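Local coordinates for membrane attack complex assembly inhibitor BGA71 (Borreliella bavariensis, PDB 6FMH), which inhibits assembly of the membrane attack complex of complement, as an outer surface protein of a Lyme disease spirochaete, at residues S143-K146 and T147-N150; S96-F99 and I100-V104. All blocks are in the same frame, centred on the assembly; numbering follows the deposited sequence.

Contact 1 (S143-K146 and T147-N150); sequences SSLK and TRQN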
loop_
_atom_site.group_PDB
_atom_site.type_symbol
_atom_site.label_atom_id
_atom_site.label_comp_id
_atom_site.label_asym_id
_atom_site.label_seq_id
_atom_site.Cartn_x
_atom_site.Cartn_y
_atom_site.Cartn_z
ATOM N N SER A 143 11.194 4.314 14.571
ATOM C CA SER A 143 12.358 3.479 14.673
ATOM C C SER A 143 12.727 2.889 13.322
ATOM O O SER A 143 13.880 2.867 12.918
ATOM C CB SER A 143 12.100 2.337 15.639
ATOM O OG SER A 143 13.113 1.338 15.424
ATOM N N SER A 144 11.696 2.513 12.592
ATOM C CA SER A 144 11.874 1.961 11.287
ATOM C C SER A 144 12.342 2.995 10.208
ATOM O O SER A 144 13.053 2.607 9.295
ATOM C CB SER A 144 10.594 1.288 10.869
ATOM O OG SER A 144 9.657 2.303 10.573
ATOM N N LEU A 145 11.936 4.271 10.301
ATOM C CA LEU A 145 12.509 5.338 9.473
ATOM C C LEU A 145 13.955 5.643 9.834
ATOM O O LEU A 145 14.815 5.797 8.935
ATOM C CB LEU A 145 11.642 6.635 9.548
ATOM C CG LEU A 145 10.264 6.573 8.827
ATOM C CD1 LEU A 145 9.403 7.745 9.191
ATOM C CD2 LEU A 145 10.337 6.440 7.318
ATOM N N LYS A 146 14.244 5.743 11.118
ATOM C CA LYS A 146 15.609 5.999 11.604
ATOM C C LYS A 146 16.572 4.887 11.121
ATOM O O LYS A 146 17.653 5.147 10.494
ATOM C CB LYS A 146 15.564 6.177 13.118
ATOM C CG LYS A 146 14.952 7.502 13.515
ATOM C CD LYS A 146 15.236 7.897 14.937
ATOM C CE LYS A 146 14.455 9.152 15.340
ATOM N NZ LYS A 146 14.651 10.303 14.404
ATOM N N THR A 147 16.113 3.642 11.239
ATOM C CA THR A 147 16.893 2.493 10.755
ATOM C C THR A 147 17.310 2.721 9.307
ATOM O O THR A 147 18.491 2.581 8.958
ATOM C CB THR A 147 16.149 1.168 10.950
ATOM O OG1 THR A 147 15.934 0.944 12.365
ATOM C CG2 THR A 147 16.951 0.012 10.419
ATOM N N ARG A 148 16.347 3.093 8.473
ATOM C CA ARG A 148 16.627 3.283 7.088
ATOM C C ARG A 148 17.621 4.446 6.880
ATOM O O ARG A 148 18.488 4.412 5.959
ATOM C CB ARG A 148 15.383 3.553 6.298
ATOM C CG ARG A 148 15.754 3.702 4.825
ATOM C CD ARG A 148 14.605 3.607 3.904
ATOM N NE ARG A 148 13.802 4.798 4.009
ATOM C CZ ARG A 148 12.718 5.033 3.298
ATOM N NH1 ARG A 148 12.294 4.177 2.397
ATOM N NH2 ARG A 148 12.059 6.144 3.506
ATOM N N GLN A 149 17.491 5.487 7.708
ATOM C CA GLN A 149 18.461 6.595 7.642
ATOM C C GLN A 149 19.855 6.090 7.948
ATOM O O GLN A 149 20.812 6.580 7.394
ATOM C CB GLN A 149 18.051 7.752 8.584
ATOM C CG GLN A 149 17.014 8.690 8.002
ATOM C CD GLN A 149 16.324 9.511 9.078
ATOM O OE1 GLN A 149 16.965 9.992 10.018
ATOM N NE2 GLN A 149 14.997 9.676 8.950
ATOM N N ASN A 150 19.978 5.221 8.953
ATOM C CA ASN A 150 21.322 4.797 9.383
ATOM C C ASN A 150 21.893 3.924 8.337
ATOM O O ASN A 150 23.053 4.076 7.978
ATOM C CB ASN A 150 21.321 4.079 10.727
ATOM C CG ASN A 150 20.801 4.933 11.851
ATOM O OD1 ASN A 150 20.121 4.440 12.769
ATOM N ND2 ASN A 150 21.133 6.199 11.834
#
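Thr147 turns its hydroxyl back along the helix onto the carbonyl of Ser143, one turn earlier. With OG1 anti to its own carbonyl carbon and beside the backbone N (chi1 -63°), Thr147 OG1 donates to Ser143 O at 2.9 Å. Thr147 N also reaches Ser143 O at 2.9 Å, from the opposite face of the carbonyl plane, and the hydroxyl stands 38° out of that plane. Two donors thus meet on one carbonyl, and the OG1 bond probably holds the threonine rotamer. Leu145 and Arg148 run side by side and point the same way; Leu145 CD2 approaches Arg148 NH2 obliquely at 4.2 Å. The guanidinium has polar partners elsewhere: NH1 makes a weak hydrogen bond to Gln108 OE1, and NH2 a long, weak ion pair with Glu27. The main chain keeps i to i+4 bonds, as from Gln149 N to Leu145 O at 3.0 Å, although that from Arg148 N to Ser144 O, at 3.4 Å, is weak. All of this lies within helix 127-163. Thr147 packs on Phe190, Lys191 and Pro192 of the C-terminal segment, whereas Arg148 reaches Ile107 and Ile111 of helix 90-123 and Thr64 and Ser67 of helix 55-68.

Contact 2 (S96-F99 and I100-V104); sequences SKEF and IYQIV
Phe99 sets CG anti to its backbone N (chi1 173°), while Val104, five residues on, places CG2 anti to its carbonyl carbon, and these torsions bring the methyl over one face of the ring. Val104 CG2 lies 3.9 Å from the centroid of the Phe99 ring and 22° off its normal, a CH-pi contact displaced toward the rim, with Phe99 CE2 the nearest ring atom at 3.6 Å from Val104 CG2. Ile100 adds its CD1 methyl beside Phe99 CD2 at 3.9 Å. On another side of the helix, Lys97 and Tyr101 lie alongside one another, the aliphatic Lys97 CG being 4.0 Å from Tyr101 CE2, while Ile100 CG2 sits over the centre of one face of the tyrosine ring. Glu98 and Gln102 also run side by side, their carboxylate and amide planes 38° apart; Gln102 OE1 comes to 3.2 Å from Glu98 CG, and no hydrogen bond joins the two side chains.

The i to i+5 spacing of Phe99 and Val104 accompanies a wider pi-type turn. Val104 N bonds to Phe99 O at 2.9 Å, and Ile103 N bonds to Glu98 O at 3.1 Å. Glu98 O also accepts the regular bond from Gln102 N at 2.7 Å, so this carbonyl serves two successive amides where the helix widens.

Phe99 meets the ring of Tyr184 edge-to-face, and both Phe99 and Val104 touch Ile65 and Phe151. The chemistry thus implies a local widening of the helix to i+5 bonding, seen in the main-chain bonds; it coincides with the seating of Val104 CG2 over the Phe99 ring, and both residues are buried.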
loop_
_atom_site.group_PDB
_atom_site.type_symbol
_atom_site.label_atom_id
_atom_site.label_comp_id
_atom_site.label_asym_id
_atom_site.label_seq_id
_atom_site.Cartn_x
_atom_site.Cartn_y
_atom_site.Cartn_z
ATOM N N SER A 96 25.761 -10.879 -1.862
ATOM C CA SER A 96 24.975 -9.923 -2.616
ATOM C C SER A 96 23.521 -10.167 -2.355
ATOM O O SER A 96 22.740 -9.247 -2.163
ATOM C CB SER A 96 25.274 -10.033 -4.129
ATOM O OG SER A 96 25.082 -11.347 -4.616
ATOM N N LYS A 97 23.123 -11.426 -2.421
ATOM C CA LYS A 97 21.715 -11.794 -2.172
ATOM C C LYS A 97 21.265 -11.418 -0.778
ATOM O O LYS A 97 20.189 -10.852 -0.602
ATOM C CB LYS A 97 21.507 -13.290 -2.380
ATOM C CG LYS A 97 21.163 -13.625 -3.783
ATOM C CD LYS A 97 20.956 -15.119 -3.952
ATOM C CE LYS A 97 20.861 -15.488 -5.408
ATOM N NZ LYS A 97 21.599 -16.722 -5.739
ATOM N N GLU A 98 22.071 -11.752 0.213
ATOM C CA GLU A 98 21.729 -11.392 1.592
ATOM C C GLU A 98 21.582 -9.874 1.767
ATOM O O GLU A 98 20.644 -9.411 2.372
ATOM C CB GLU A 98 22.743 -11.993 2.594
ATOM C CG GLU A 98 22.320 -13.385 3.021
ATOM C CD GLU A 98 23.397 -14.174 3.735
ATOM O OE1 GLU A 98 24.086 -13.623 4.632
ATOM O OE2 GLU A 98 23.459 -15.386 3.469
ATOM N N PHE A 99 22.545 -9.106 1.254
ATOM C CA PHE A 99 22.432 -7.646 1.284
ATOM C C PHE A 99 21.047 -7.199 0.748
ATOM O O PHE A 99 20.407 -6.332 1.312
ATOM C CB PHE A 99 23.578 -7.024 0.475
ATOM C CG PHE A 99 23.465 -5.560 0.312
ATOM C CD1 PHE A 99 23.887 -4.711 1.316
ATOM C CD2 PHE A 99 22.883 -5.011 -0.843
ATOM C CE1 PHE A 99 23.763 -3.322 1.168
ATOM C CE2 PHE A 99 22.744 -3.635 -0.977
ATOM C CZ PHE A 99 23.184 -2.790 0.027
ATOM N N ILE A 100 20.636 -7.793 -0.357
ATOM C CA ILE A 100 19.433 -7.413 -1.079
ATOM C C ILE A 100 18.182 -7.916 -0.381
ATOM O O ILE A 100 17.325 -7.142 0.014
ATOM C CB ILE A 100 19.497 -7.958 -2.534
ATOM C CG1 ILE A 100 20.256 -6.993 -3.438
ATOM C CG2 ILE A 100 18.142 -8.209 -3.143
ATOM C CD1 ILE A 100 19.875 -5.545 -3.310
ATOM N N TYR A 101 18.093 -9.234 -0.224
ATOM C CA TYR A 101 16.902 -9.833 0.318
ATOM C C TYR A 101 16.813 -9.758 1.845
ATOM O O TYR A 101 15.736 -9.676 2.367
ATOM C CB TYR A 101 16.755 -11.274 -0.179
ATOM C CG TYR A 101 16.602 -11.411 -1.687
ATOM C CD1 TYR A 101 15.554 -10.808 -2.369
ATOM C CD2 TYR A 101 17.504 -12.171 -2.426
ATOM C CE1 TYR A 101 15.424 -10.941 -3.742
ATOM C CE2 TYR A 101 17.374 -12.320 -3.804
ATOM C CZ TYR A 101 16.343 -11.697 -4.460
ATOM O OH TYR A 101 16.247 -11.848 -5.834
ATOM N N GLN A 102 17.930 -9.774 2.551
ATOM C CA GLN A 102 17.890 -9.842 3.996
ATOM C C GLN A 102 18.029 -8.534 4.700
ATOM O O GLN A 102 17.437 -8.317 5.750
ATOM C CB GLN A 102 18.982 -10.783 4.476
ATOM C CG GLN A 102 18.858 -11.306 5.906
ATOM C CD GLN A 102 20.218 -11.796 6.403
ATOM O OE1 GLN A 102 20.865 -12.560 5.693
ATOM N NE2 GLN A 102 20.678 -11.338 7.578
ATOM N N ILE A 103 18.820 -7.629 4.152
ATOM C CA ILE A 103 19.029 -6.341 4.811
ATOM C C ILE A 103 18.161 -5.257 4.196
ATOM O O ILE A 103 17.422 -4.596 4.905
ATOM C CB ILE A 103 20.509 -6.000 4.792
ATOM C CG1 ILE A 103 21.212 -6.962 5.752
ATOM C CG2 ILE A 103 20.749 -4.509 5.086
ATOM C CD1 ILE A 103 21.763 -6.412 7.036
ATOM N N VAL A 104 18.306 -5.031 2.890
ATOM C CA VAL A 104 17.671 -3.896 2.257
ATOM C C VAL A 104 16.158 -4.080 2.324
ATOM O O VAL A 104 15.409 -3.168 2.664
ATOM C CB VAL A 104 18.171 -3.712 0.806
ATOM C CG1 VAL A 104 17.329 -2.680 0.078
ATOM C CG2 VAL A 104 19.631 -3.274 0.806
#

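How the contacts relate
Contact 2 precedes contact 1, on the consecutive helices 90-123 and 127-163. Their centres are about 17 Å apart and their nearest atoms about 7 Å, so they do not touch; Phe151, just after contact 1, packs on Phe99 and Val104 of contact 2. Both are partly buried, but five of nine residues are buried in contact 2 against two of eight in contact 1; the exposed residues are Glu98 and Gln102 in contact 2, Lys146 and Gln149 in contact 1. The chemistry differs accordingly: an aromatic-aliphatic pair faces the core at 96-104, whereas at 143-150 a hydroxyl-to-carbonyl bond distinguishes the turn. Helix 55-68 is common to both, receiving Arg148 from contact 1 and Phe99, Ile100 and Val104 from contact 2.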